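Local atomic coordinates of beta-galactosidase (PDB entry 5MUJ), a protein that probably hydrolyses a glycosidic bond, as an arabinofuranosidase, in side chain B of the plant pectin rhamnogalacturonan II, whose oligosaccharide it binds. Residues A[115-120]-A[186-191]; A[162-167]-A[190-195]; A[342-347]-A[362-367]; A[273-278]-A[335-340]. All blocks are in the same frame, centred on the assembly; numbering follows the deposited sequence. Where two conformers were deposited one is given.

Contact 1: A[115-120]-A[186-191]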
loop_
_atom_site.group_PDB
_atom_site.type_symbol
_atom_site.label_atom_id
_atom_site.label_comp_id
_atom_site.label_asym_id
_atom_site.label_seq_id
_atom_site.Cartn_x
_atom_site.Cartn_y
_atom_site.Cartn_z
ATOM N N GLY A 115 -18.151 18.615 -1.621
ATOM C CA GLY A 115 -17.943 19.721 -2.541
ATOM C C GLY A 115 -16.625 19.726 -3.300
ATOM O O GLY A 115 -16.368 20.670 -4.060
ATOM N N LYS A 116 -15.809 18.680 -3.128
ATOM C CA LYS A 116 -14.499 18.580 -3.754
ATOM C C LYS A 116 -14.430 17.340 -4.657
ATOM O O LYS A 116 -15.303 16.502 -4.623
ATOM C CB LYS A 116 -13.414 18.550 -2.661
ATOM C CG LYS A 116 -13.349 19.842 -1.870
ATOM C CD LYS A 116 -12.703 20.964 -2.657
ATOM C CE LYS A 116 -12.882 22.251 -1.913
ATOM N NZ LYS A 116 -12.237 23.395 -2.541
ATOM N N TRP A 117 -13.353 17.251 -5.444
ATOM C CA TRP A 117 -13.138 16.171 -6.437
ATOM C C TRP A 117 -13.057 14.786 -5.811
ATOM O O TRP A 117 -13.326 13.783 -6.445
ATOM C CB TRP A 117 -11.875 16.441 -7.257
ATOM C CG TRP A 117 -10.593 16.278 -6.527
ATOM C CD1 TRP A 117 -9.940 17.211 -5.765
ATOM C CD2 TRP A 117 -9.806 15.089 -6.461
ATOM N NE1 TRP A 117 -8.796 16.691 -5.253
ATOM C CE2 TRP A 117 -8.676 15.383 -5.663
ATOM C CE3 TRP A 117 -9.945 13.806 -7.001
ATOM C CZ2 TRP A 117 -7.690 14.429 -5.375
ATOM C CZ3 TRP A 117 -8.976 12.881 -6.754
ATOM C CH2 TRP A 117 -7.841 13.194 -5.932
ATOM N N ASP A 118 -12.639 14.768 -4.561
ATOM C CA ASP A 118 -12.435 13.534 -3.817
ATOM C C ASP A 118 -13.509 13.358 -2.737
ATOM O O ASP A 118 -13.228 12.835 -1.667
ATOM C CB ASP A 118 -11.028 13.543 -3.211
ATOM C CG ASP A 118 -10.750 14.772 -2.361
ATOM O OD1 ASP A 118 -11.704 15.594 -2.157
ATOM O OD2 ASP A 118 -9.583 14.911 -1.864
ATOM N N CYS A 119 -14.736 13.815 -2.974
ATOM C CA CYS A 119 -15.731 13.844 -1.896
ATOM C C CYS A 119 -16.072 12.480 -1.302
ATOM O O CYS A 119 -16.342 12.394 -0.110
ATOM C CB CYS A 119 -16.994 14.548 -2.350
ATOM S SG CYS A 119 -17.754 13.749 -3.766
ATOM N N ASN A 120 -15.990 11.415 -2.098
ATOM C CA ASN A 120 -16.433 10.061 -1.690
ATOM C C ASN A 120 -15.320 9.021 -1.459
ATOM O O ASN A 120 -15.568 8.002 -0.810
ATOM C CB ASN A 120 -17.455 9.524 -2.720
ATOM C CG ASN A 120 -18.756 10.294 -2.699
ATOM O OD1 ASN A 120 -19.177 10.779 -1.645
ATOM N ND2 ASN A 120 -19.426 10.389 -3.849
ATOM N N ASP A 186 -7.039 20.870 -4.207
ATOM C CA ASP A 186 -8.360 20.888 -4.805
ATOM C C ASP A 186 -8.452 20.275 -6.218
ATOM O O ASP A 186 -9.532 20.286 -6.823
ATOM C CB ASP A 186 -8.889 22.319 -4.766
ATOM C CG ASP A 186 -9.263 22.753 -3.365
ATOM O OD1 ASP A 186 -9.146 21.963 -2.381
ATOM O OD2 ASP A 186 -9.698 23.900 -3.223
ATOM N N LYS A 187 -7.329 19.701 -6.668
ATOM C CA LYS A 187 -7.167 18.963 -7.888
ATOM C C LYS A 187 -6.286 17.742 -7.581
ATOM O O LYS A 187 -5.410 17.817 -6.709
ATOM C CB LYS A 187 -6.466 19.864 -8.924
ATOM C CG LYS A 187 -5.018 20.263 -8.585
ATOM C CD LYS A 187 -4.527 21.499 -9.340
ATOM C CE LYS A 187 -3.997 21.180 -10.732
ATOM N NZ LYS A 187 -4.048 22.348 -11.670
ATOM N N PRO A 188 -6.492 16.622 -8.303
ATOM C CA PRO A 188 -5.498 15.561 -8.179
ATOM C C PRO A 188 -4.127 16.009 -8.664
ATOM O O PRO A 188 -4.028 16.937 -9.476
ATOM C CB PRO A 188 -6.034 14.441 -9.064
ATOM C CG PRO A 188 -7.145 14.994 -9.864
ATOM C CD PRO A 188 -7.543 16.322 -9.302
ATOM N N ILE A 189 -3.081 15.342 -8.209
ATOM C CA ILE A 189 -1.734 15.554 -8.749
ATOM C C ILE A 189 -1.414 14.695 -9.978
ATOM O O ILE A 189 -0.578 15.090 -10.798
ATOM C CB ILE A 189 -0.609 15.457 -7.680
ATOM C CG1 ILE A 189 -0.698 14.173 -6.816
ATOM C CG2 ILE A 189 -0.581 16.754 -6.875
ATOM C CD1 ILE A 189 0.599 13.866 -6.095
ATOM N N LEU A 190 -2.052 13.533 -10.094
ATOM C CA LEU A 190 -2.028 12.732 -11.315
ATOM C C LEU A 190 -3.432 12.269 -11.564
ATOM O O LEU A 190 -4.187 11.958 -10.647
ATOM C CB LEU A 190 -1.130 11.496 -11.264
ATOM C CG LEU A 190 0.357 11.542 -10.848
ATOM C CD1 LEU A 190 0.609 12.320 -9.586
ATOM C CD2 LEU A 190 0.848 10.127 -10.644
ATOM N N SER A 191 -3.775 12.119 -12.826
ATOM C CA SER A 191 -5.104 11.655 -13.175
ATOM C C SER A 191 -4.991 10.926 -14.497
ATOM O O SER A 191 -4.012 11.127 -15.214
ATOM C CB SER A 191 -6.059 12.842 -13.243
ATOM O OG SER A 191 -7.151 12.618 -14.126
HETATM O O HOH W 1 -12.089 19.897 -5.897
#

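Contact 2: A[162-167]-A[190-195]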
loop_
_atom_site.group_PDB
_atom_site.type_symbol
_atom_site.label_atom_id
_atom_site.label_comp_id
_atom_site.label_asym_id
_atom_site.label_seq_id
_atom_site.Cartn_x
_atom_site.Cartn_y
_atom_site.Cartn_z
ATOM N N LYS A 162 -18.002 2.968 -9.406
ATOM C CA LYS A 162 -18.888 4.035 -9.948
ATOM C C LYS A 162 -18.185 5.131 -10.752
ATOM O O LYS A 162 -18.826 5.810 -11.565
ATOM C CB LYS A 162 -19.743 4.680 -8.841
ATOM C CG LYS A 162 -20.841 3.798 -8.243
ATOM C CD LYS A 162 -21.740 3.060 -9.234
ATOM C CE LYS A 162 -22.545 1.956 -8.567
ATOM N NZ LYS A 162 -23.387 2.432 -7.437
ATOM N N ALA A 163 -16.888 5.297 -10.529
ATOM C CA ALA A 163 -16.108 6.346 -11.157
ATOM C C ALA A 163 -14.639 6.045 -10.945
ATOM O O ALA A 163 -14.282 5.366 -9.993
ATOM C CB ALA A 163 -16.451 7.730 -10.589
ATOM N N PRO A 164 -13.763 6.604 -11.777
ATOM C CA PRO A 164 -12.340 6.345 -11.628
ATOM C C PRO A 164 -11.705 6.966 -10.372
ATOM O O PRO A 164 -12.279 7.859 -9.722
ATOM C CB PRO A 164 -11.723 6.898 -12.940
ATOM C CG PRO A 164 -12.704 7.877 -13.425
ATOM C CD PRO A 164 -14.045 7.333 -13.031
ATOM N N LEU A 165 -10.519 6.472 -10.043
ATOM C CA LEU A 165 -9.753 7.017 -8.919
ATOM C C LEU A 165 -8.460 7.661 -9.409
ATOM O O LEU A 165 -7.849 7.182 -10.381
ATOM C CB LEU A 165 -9.486 5.953 -7.892
ATOM C CG LEU A 165 -10.668 5.110 -7.508
ATOM C CD1 LEU A 165 -10.155 3.729 -7.106
ATOM C CD2 LEU A 165 -11.476 5.752 -6.399
ATOM N N PHE A 166 -8.118 8.809 -8.829
ATOM C CA PHE A 166 -6.951 9.582 -9.211
ATOM C C PHE A 166 -6.040 9.763 -8.009
ATOM O O PHE A 166 -6.512 9.614 -6.869
ATOM C CB PHE A 166 -7.343 10.971 -9.784
ATOM C CG PHE A 166 -8.501 10.954 -10.740
ATOM C CD1 PHE A 166 -8.562 10.028 -11.782
ATOM C CD2 PHE A 166 -9.533 11.860 -10.600
ATOM C CE1 PHE A 166 -9.642 10.013 -12.659
ATOM C CE2 PHE A 166 -10.610 11.859 -11.484
ATOM C CZ PHE A 166 -10.660 10.922 -12.500
ATOM N N VAL A 167 -4.776 10.131 -8.220
ATOM C CA VAL A 167 -3.812 10.378 -7.125
ATOM C C VAL A 167 -3.941 11.784 -6.554
ATOM O O VAL A 167 -3.661 12.769 -7.170
ATOM C CB VAL A 167 -2.314 10.120 -7.540
ATOM C CG1 VAL A 167 -1.332 10.109 -6.342
ATOM C CG2 VAL A 167 -2.191 8.771 -8.189
ATOM N N LEU A 190 -2.052 13.533 -10.094
ATOM C CA LEU A 190 -2.028 12.732 -11.315
ATOM C C LEU A 190 -3.432 12.269 -11.564
ATOM O O LEU A 190 -4.187 11.958 -10.647
ATOM C CB LEU A 190 -1.130 11.496 -11.264
ATOM C CG LEU A 190 0.357 11.542 -10.848
ATOM C CD1 LEU A 190 0.609 12.320 -9.586
ATOM C CD2 LEU A 190 0.848 10.127 -10.644
ATOM N N SER A 191 -3.775 12.119 -12.826
ATOM C CA SER A 191 -5.104 11.655 -13.175
ATOM C C SER A 191 -4.991 10.926 -14.497
ATOM O O SER A 191 -4.012 11.127 -15.214
ATOM C CB SER A 191 -6.059 12.842 -13.243
ATOM O OG SER A 191 -7.151 12.618 -14.126
ATOM N N ILE A 192 -5.991 10.103 -14.787
ATOM C CA ILE A 192 -6.078 9.336 -16.074
ATOM C C ILE A 192 -6.344 10.207 -17.337
ATOM O O ILE A 192 -6.117 9.759 -18.448
ATOM C CB ILE A 192 -7.179 8.231 -16.014
ATOM C CG1 ILE A 192 -8.595 8.852 -16.111
ATOM C CG2 ILE A 192 -6.989 7.337 -14.780
ATOM C CD1 ILE A 192 -9.770 7.925 -16.222
ATOM N N HIS A 193 -6.874 11.406 -17.094
ATOM C CA HIS A 193 -7.223 12.407 -18.077
ATOM C C HIS A 193 -6.093 13.340 -18.417
ATOM O O HIS A 193 -6.228 14.126 -19.364
ATOM C CB HIS A 193 -8.406 13.197 -17.545
ATOM C CG HIS A 193 -9.644 12.376 -17.380
ATOM N ND1 HIS A 193 -10.121 11.542 -18.367
ATOM C CD2 HIS A 193 -10.490 12.244 -16.336
ATOM C CE1 HIS A 193 -11.220 10.943 -17.946
ATOM N NE2 HIS A 193 -11.464 11.353 -16.715
ATOM N N ASP A 194 -4.961 13.240 -17.738
ATOM C CA ASP A 194 -3.813 14.062 -18.080
ATOM C C ASP A 194 -3.359 13.805 -19.540
ATOM O O ASP A 194 -3.431 12.687 -20.040
ATOM C CB ASP A 194 -2.627 13.777 -17.156
ATOM C CG ASP A 194 -2.887 14.063 -15.647
ATOM O OD1 ASP A 194 -3.713 14.903 -15.273
ATOM O OD2 ASP A 194 -2.153 13.446 -14.823
ATOM N N LYS A 195 -2.851 14.851 -20.186
ATOM C CA LYS A 195 -2.297 14.783 -21.570
ATOM C C LYS A 195 -1.176 13.768 -21.656
ATOM O O LYS A 195 -1.022 13.092 -22.651
ATOM C CB LYS A 195 -1.681 16.137 -21.918
#

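Contact 3: A[342-347]-A[362-367]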
loop_
_atom_site.group_PDB
_atom_site.type_symbol
_atom_site.label_atom_id
_atom_site.label_comp_id
_atom_site.label_asym_id
_atom_site.label_seq_id
_atom_site.Cartn_x
_atom_site.Cartn_y
_atom_site.Cartn_z
ATOM N N GLY A 342 15.453 -6.870 15.951
ATOM C CA GLY A 342 15.710 -8.241 15.536
ATOM C C GLY A 342 14.502 -9.077 15.123
ATOM O O GLY A 342 14.622 -10.297 14.977
ATOM N N VAL A 343 13.361 -8.435 14.888
ATOM C CA VAL A 343 12.134 -9.136 14.505
ATOM C C VAL A 343 11.543 -8.411 13.306
ATOM O O VAL A 343 11.503 -7.171 13.309
ATOM C CB VAL A 343 11.137 -9.167 15.678
ATOM C CG1 VAL A 343 9.871 -9.927 15.331
ATOM C CG2 VAL A 343 11.807 -9.768 16.929
ATOM N N VAL A 344 11.102 -9.182 12.303
ATOM C CA VAL A 344 10.384 -8.657 11.133
ATOM C C VAL A 344 8.881 -8.789 11.315
ATOM O O VAL A 344 8.401 -9.861 11.680
ATOM C CB VAL A 344 10.784 -9.368 9.817
ATOM C CG1 VAL A 344 10.055 -8.720 8.630
ATOM C CG2 VAL A 344 12.271 -9.314 9.593
ATOM N N TYR A 345 8.161 -7.674 11.107
ATOM C CA TYR A 345 6.712 -7.622 11.223
ATOM C C TYR A 345 6.183 -7.287 9.829
ATOM O O TYR A 345 6.483 -6.212 9.312
ATOM C CB TYR A 345 6.243 -6.534 12.208
ATOM C CG TYR A 345 6.789 -6.646 13.628
ATOM C CD1 TYR A 345 8.105 -6.280 13.937
ATOM C CD2 TYR A 345 5.971 -7.072 14.667
ATOM C CE1 TYR A 345 8.593 -6.401 15.236
ATOM C CE2 TYR A 345 6.450 -7.171 15.962
ATOM C CZ TYR A 345 7.741 -6.816 16.231
ATOM O OH TYR A 345 8.240 -6.911 17.524
ATOM N N HIS A 346 5.392 -8.190 9.270
ATOM C CA HIS A 346 4.807 -8.006 7.965
ATOM C C HIS A 346 3.304 -7.782 8.161
ATOM O O HIS A 346 2.575 -8.718 8.470
ATOM C CB HIS A 346 5.086 -9.209 7.086
ATOM C CG HIS A 346 4.791 -8.979 5.624
ATOM N ND1 HIS A 346 5.569 -9.546 4.636
ATOM C CD2 HIS A 346 3.772 -8.338 4.969
ATOM C CE1 HIS A 346 5.082 -9.223 3.439
ATOM N NE2 HIS A 346 4.000 -8.500 3.610
ATOM N N PHE A 347 2.869 -6.515 7.970
ATOM C CA PHE A 347 1.470 -6.149 8.044
ATOM C C PHE A 347 0.795 -6.382 6.698
ATOM O O PHE A 347 1.366 -6.030 5.642
ATOM C CB PHE A 347 1.318 -4.675 8.447
ATOM C CG PHE A 347 1.868 -4.380 9.825
ATOM C CD1 PHE A 347 3.229 -4.182 10.019
ATOM C CD2 PHE A 347 1.025 -4.327 10.935
ATOM C CE1 PHE A 347 3.754 -3.923 11.304
ATOM C CE2 PHE A 347 1.547 -4.089 12.216
ATOM C CZ PHE A 347 2.902 -3.881 12.382
ATOM N N ALA A 362 2.212 -10.886 10.383
ATOM C CA ALA A 362 3.038 -12.092 10.470
ATOM C C ALA A 362 4.452 -11.667 10.940
ATOM O O ALA A 362 4.877 -10.542 10.704
ATOM C CB ALA A 362 3.069 -12.819 9.124
ATOM N N THR A 363 5.162 -12.554 11.657
ATOM C CA THR A 363 6.468 -12.201 12.217
ATOM C C THR A 363 7.530 -13.260 11.940
ATOM O O THR A 363 7.210 -14.393 11.638
ATOM C CB THR A 363 6.374 -11.950 13.735
ATOM O OG1 THR A 363 5.846 -13.112 14.368
ATOM C CG2 THR A 363 5.481 -10.734 14.018
ATOM N N SER A 364 8.785 -12.855 12.029
ATOM C CA SER A 364 9.919 -13.752 11.803
ATOM C C SER A 364 10.171 -14.788 12.951
ATOM O O SER A 364 10.768 -15.835 12.691
ATOM C CB SER A 364 11.187 -12.959 11.597
ATOM O OG SER A 364 11.365 -12.036 12.646
ATOM N N LYS A 365 9.763 -14.491 14.191
ATOM C CA LYS A 365 9.651 -15.548 15.208
ATOM C C LYS A 365 8.302 -15.425 15.900
ATOM O O LYS A 365 7.671 -14.362 15.818
ATOM C CB LYS A 365 10.795 -15.447 16.223
ATOM C CG LYS A 365 10.738 -14.198 17.103
ATOM C CD LYS A 365 11.961 -14.087 18.006
ATOM C CE LYS A 365 11.764 -13.076 19.128
ATOM N NZ LYS A 365 12.828 -13.233 20.163
ATOM N N PRO A 366 7.828 -16.507 16.553
ATOM C CA PRO A 366 6.560 -16.338 17.272
ATOM C C PRO A 366 6.582 -15.168 18.281
ATOM O O PRO A 366 7.539 -15.044 19.076
ATOM C CB PRO A 366 6.390 -17.669 18.026
ATOM C CG PRO A 366 7.242 -18.646 17.287
ATOM C CD PRO A 366 8.436 -17.836 16.824
HETATM N N MSE A 367 5.531 -14.325 18.252
HETATM C CA MSE A 367 5.338 -13.177 19.140
HETATM C C MSE A 367 3.996 -13.254 19.854
HETATM O O MSE A 367 3.464 -12.241 20.283
HETATM C CB MSE A 367 5.443 -11.886 18.316
HETATM C CG MSE A 367 6.803 -11.657 17.675
HETATM SE SE MSE A 367 8.291 -11.488 18.950
HETATM C CE MSE A 367 7.729 -9.716 19.554
HETATM O O HOH W 2 13.242 -12.725 14.503
#

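Contact 4: A[273-278]-A[335-340]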
loop_
_atom_site.group_PDB
_atom_site.type_symbol
_atom_site.label_atom_id
_atom_site.label_comp_id
_atom_site.label_asym_id
_atom_site.label_seq_id
_atom_site.Cartn_x
_atom_site.Cartn_y
_atom_site.Cartn_z
ATOM N N ASP A 273 0.522 -2.371 -4.960
ATOM C CA ASP A 273 0.933 -1.856 -3.667
ATOM C C ASP A 273 2.421 -2.043 -3.398
ATOM O O ASP A 273 2.833 -2.640 -2.410
ATOM C CB ASP A 273 0.029 -2.406 -2.550
ATOM C CG ASP A 273 -1.424 -1.902 -2.668
ATOM O OD1 ASP A 273 -1.855 -1.507 -3.790
ATOM O OD2 ASP A 273 -2.132 -1.852 -1.635
ATOM N N ALA A 274 3.224 -1.475 -4.270
ATOM C CA ALA A 274 4.650 -1.468 -4.138
ATOM C C ALA A 274 5.063 -0.692 -2.885
ATOM O O ALA A 274 4.628 0.447 -2.672
ATOM C CB ALA A 274 5.333 -0.904 -5.380
ATOM N N HIS A 275 5.903 -1.358 -2.095
ATOM C CA HIS A 275 6.447 -0.872 -0.816
ATOM C C HIS A 275 7.934 -1.167 -0.852
ATOM O O HIS A 275 8.338 -2.326 -0.809
ATOM C CB HIS A 275 5.713 -1.550 0.376
ATOM C CG HIS A 275 6.401 -1.435 1.714
ATOM N ND1 HIS A 275 6.735 -0.228 2.290
ATOM C CD2 HIS A 275 6.775 -2.394 2.597
ATOM C CE1 HIS A 275 7.301 -0.449 3.481
ATOM N NE2 HIS A 275 7.342 -1.755 3.678
ATOM N N ILE A 276 8.736 -0.114 -0.956
ATOM C CA ILE A 276 10.189 -0.193 -1.185
ATOM C C ILE A 276 11.004 0.175 0.056
ATOM O O ILE A 276 10.778 1.214 0.670
ATOM C CB ILE A 276 10.617 0.715 -2.359
ATOM C CG1 ILE A 276 9.831 0.311 -3.613
ATOM C CG2 ILE A 276 12.132 0.597 -2.619
ATOM C CD1 ILE A 276 10.193 1.083 -4.843
ATOM N N GLN A 277 11.952 -0.703 0.412
ATOM C CA GLN A 277 12.972 -0.391 1.404
ATOM C C GLN A 277 14.357 -0.629 0.827
ATOM O O GLN A 277 14.520 -1.414 -0.101
ATOM C CB GLN A 277 12.741 -1.238 2.652
ATOM C CG GLN A 277 11.462 -0.804 3.342
ATOM C CD GLN A 277 11.274 -1.427 4.685
ATOM O OE1 GLN A 277 12.164 -1.359 5.547
ATOM N NE2 GLN A 277 10.100 -2.030 4.886
ATOM N N LYS A 278 15.335 0.102 1.334
ATOM C CA LYS A 278 16.703 -0.003 0.871
ATOM C C LYS A 278 17.462 -0.841 1.900
ATOM O O LYS A 278 17.403 -0.555 3.096
ATOM C CB LYS A 278 17.316 1.380 0.714
ATOM C CG LYS A 278 18.478 1.408 -0.272
ATOM C CD LYS A 278 19.168 2.765 -0.297
ATOM C CE LYS A 278 20.608 2.656 -0.755
ATOM N NZ LYS A 278 21.137 3.981 -1.161
ATOM N N SER A 335 1.241 -5.130 1.551
ATOM C CA SER A 335 2.355 -5.174 2.523
ATOM C C SER A 335 2.712 -3.855 3.140
ATOM O O SER A 335 2.697 -2.792 2.520
ATOM C CB SER A 335 3.629 -5.693 1.838
ATOM O OG SER A 335 3.421 -6.976 1.279
ATOM N N TYR A 336 3.054 -3.941 4.422
ATOM C CA TYR A 336 3.960 -2.993 5.038
ATOM C C TYR A 336 4.829 -3.760 6.035
ATOM O O TYR A 336 4.316 -4.526 6.823
ATOM C CB TYR A 336 3.209 -1.837 5.705
ATOM C CG TYR A 336 3.971 -0.564 5.614
ATOM C CD1 TYR A 336 4.997 -0.269 6.516
ATOM C CD2 TYR A 336 3.734 0.354 4.553
ATOM C CE1 TYR A 336 5.744 0.879 6.398
ATOM C CE2 TYR A 336 4.472 1.516 4.449
ATOM C CZ TYR A 336 5.477 1.780 5.374
ATOM O OH TYR A 336 6.236 2.929 5.320
ATOM N N VAL A 337 6.142 -3.573 5.957
ATOM C CA VAL A 337 7.099 -4.414 6.662
ATOM C C VAL A 337 8.009 -3.563 7.568
ATOM O O VAL A 337 8.624 -2.571 7.145
ATOM C CB VAL A 337 7.928 -5.270 5.675
ATOM C CG1 VAL A 337 8.757 -6.319 6.405
ATOM C CG2 VAL A 337 7.029 -5.978 4.680
ATOM N N ILE A 338 8.097 -3.945 8.836
ATOM C CA ILE A 338 8.947 -3.248 9.768
ATOM C C ILE A 338 9.930 -4.283 10.273
ATOM O O ILE A 338 9.496 -5.346 10.710
ATOM C CB ILE A 338 8.145 -2.722 10.982
ATOM C CG1 ILE A 338 7.058 -1.721 10.562
ATOM C CG2 ILE A 338 9.072 -2.086 11.995
ATOM C CD1 ILE A 338 7.565 -0.409 9.987
ATOM N N LYS A 339 11.226 -4.002 10.189
ATOM C CA LYS A 339 12.197 -4.728 11.012
ATOM C C LYS A 339 12.630 -3.874 12.210
ATOM O O LYS A 339 13.232 -2.823 12.065
ATOM C CB LYS A 339 13.420 -5.194 10.220
ATOM C CG LYS A 339 14.324 -6.071 11.081
ATOM C CD LYS A 339 15.440 -6.786 10.370
ATOM C CE LYS A 339 16.177 -7.677 11.371
ATOM N NZ LYS A 339 17.295 -8.385 10.732
ATOM N N HIS A 340 12.385 -4.390 13.416
ATOM C CA HIS A 340 12.716 -3.668 14.641
ATOM C C HIS A 340 13.170 -4.651 15.703
ATOM O O HIS A 340 12.535 -5.691 15.877
ATOM C CB HIS A 340 11.505 -2.883 15.121
ATOM C CG HIS A 340 11.759 -2.072 16.359
ATOM N ND1 HIS A 340 12.487 -0.901 16.344
ATOM C CD2 HIS A 340 11.383 -2.269 17.644
ATOM C CE1 HIS A 340 12.541 -0.407 17.570
ATOM N NE2 HIS A 340 11.898 -1.230 18.380
HETATM O O HOH W 3 1.862 -4.745 -1.189
HETATM O O HOH W 4 2.224 -1.679 0.263
#

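Contact 1: A[115-120]-A[186-191]
Lys116 and Trp117 meet Asp186 and Pro188 at the surface end of one blade of a five-bladed beta-propeller, where the loop running into strand 121-126 lies beside the loop that leaves strand 183-184. Asp186 comes first, with two jobs. Its OD2 takes a 2.7 Å salt bridge from Lys116 NZ, which stands above the carboxylate plane, 65° out of it, rather than in it; OD1 is claimed by Arg113, so the two oxygens have separate cationic partners. The Lys116 chain, bent at chi2, brings its CD and CE past the same carboxylate. The carbonyl O of Asp186 receives a proton from a water at 2.7 Å, and that water in turn accepts from the backbone N of Trp117 at 3.0 Å, tying the two main chains together. Lys187 points its CB away from the tryptophan and contributes backbone instead: its carbonyl carbon lies 3.5 Å above the indole plane, toward the rim. With CG set between the backbone N and the carbonyl carbon (chi1 71°), Trp117 swings its indole out of the type I turn 116-119 and under this chain, and NE1 bonds to Leu185 O just ahead of it. Pro188 then lies over the face. Its CD makes a CH-pi contact 3.9 Å from the centroid of the five-membered ring, only 15° off the normal, while CB reaches the far end of the indole at CH2. On the opposite face sits Asp118 CB, 3.7 Å above the indole plane and over its centre.

Contact 2: A[162-167]-A[190-195]
A chi1 of -43° puts Phe166 CG anti to the carbonyl carbon and brings the phenyl ring alongside Ser191 and Ile192. In the conformer described, one of two, Ser191 has OG anti to the backbone N (chi1 153°), which lifts the oxygen over one face of that ring, 3.7 Å above the plane and toward the rim. There the same OG accepts from His193 N at 3.2 Å, which would close an ST turn. Around the ring, Ile192 CG1 comes to 3.8 Å from Phe166 CE1, and its CD1 carries on to Pro164 CB at 4.0 Å; at Pro164 the contact borders the bound glycan. The His193 ring lies obliquely beyond CZ. An alanine at Phe166 is likely to open a gap beside Ser191 and Ile192 and strip His193 of its aromatic neighbour. Next to this cluster the backbones form a single antiparallel bridge: Val167 N bonds to Leu190 O at 3.1 Å, and the return from Leu190 N to Val167 O is weak. The two side chains run alongside one another, Val167 CG2 against Leu190 CD2. The bridge lays the loop at Leu190 along the edge of strand 166-172 of one propeller blade, and both residues pack on Met224 of strand 222-231 in the next, while Leu165 and Val167 touch strand 204-212.

Contact 3: A[342-347]-A[362-367]
His346 and Ala362 pair across the beta hairpin of strands 343-351 and 357-363, the middle strands of the propeller blade that strand 45-51 completes from the N-terminal part of the chain. This end is tight and buried. His346 N gives Ala362 O a nearly straight 2.8 Å bond (178°) in the carbonyl plane, and Ala362 N answers to His346 O. Next comes the non-hydrogen-bonded pair Tyr345 and Thr363. Thr363 CG2, anti to the carbonyl carbon, meets the phenol at CD2, 3.8 Å away and obliquely, while Thr363 CA sends a CA-H...O contact to Val344 O. The other branch, OG1, turns back to its own chain and donates to Lys365 O at 2.6 Å from above the carbonyl plane. A valine in place of Thr363 would probably leave Lys365 O without that donor, so the chain beyond the strand could shift. From Ser364 on the pairing frays toward solvent. Ser364 N still reaches Val344 O, but Val344 N is met by a side chain: Ser364 OG, at 2.9 Å and 171°, stands in for a backbone acceptor. Past it only side chains touch. The Lys365 chain crosses Val343 CG2 with CE at 4.0 Å, and the selenomethionine Met367, bent at chi2 and chi3, brings CE to 3.5 Å from Tyr345 OH. At the solvent side a water donates to Gly342 O at 2.8 Å and hydrogen-bonds Ser364 OG at 2.7 Å.

Contact 4: A[273-278]-A[335-340]
His275 and Tyr336 stack face to face, their centroids 4.0 Å apart and their planes turned 30° against each other. The imidazole meets the phenol with CE1, which stands 3.4 Å above the Tyr336 plane, over its centre. Extending CG away from the backbone N (chi1 164°) is what carries the His275 ring across the gap. Tyr336 CA adds an off-centre CH-pi contact to the same imidazole. Among polar contacts, Gln277 NE2 donates to Val337 O at 2.8 Å, tilted from the carbonyl plane. Tyr137 holds the amide's other end, bonding to Gln277 OE1, so both ends of the group are fixed. Water makes the third kind of link. One molecule donates to Asp273 O at 2.6 Å and accepts, weakly, from Ser335 N, joining backbones that do not pair directly. All five touching residues are buried. Strand 273-278 hydrogen-bonds within its own sheet to strand 282-290, and strand 335-340 to strand 343-351. Side chains and water fill the join here, where the two segments run 18° apart in the same direction, 7.3 Å between axes; nearly parallel innermost strands of adjacent blades, facing each other round the centre, are what a beta-propeller has.

Contact 4 is fully buried near the middle of the propeller, contact 3 is largely buried but frays outward, contact 2 is partly buried, and contact 1 lies at the surface. Contacts 1 and 2 share Leu190 and Ser191 and meet at Val167, which Ile189 and Leu190 both face in a classic beta bulge. Contact 3 and strand 335-340 of contact 4 belong to one sheet, Tyr345 N reaching Ile338 O and Phe347 N reaching Tyr336 O; strand 273-278 comes from the next blade. The chemistry follows place: a salt bridge and indole packing at the edge, strand pairing within blades, and ring stacking plus water between blades. Contacts 1 and 3 lie on opposite sides of the chain's centre, centres about 37 Å apart.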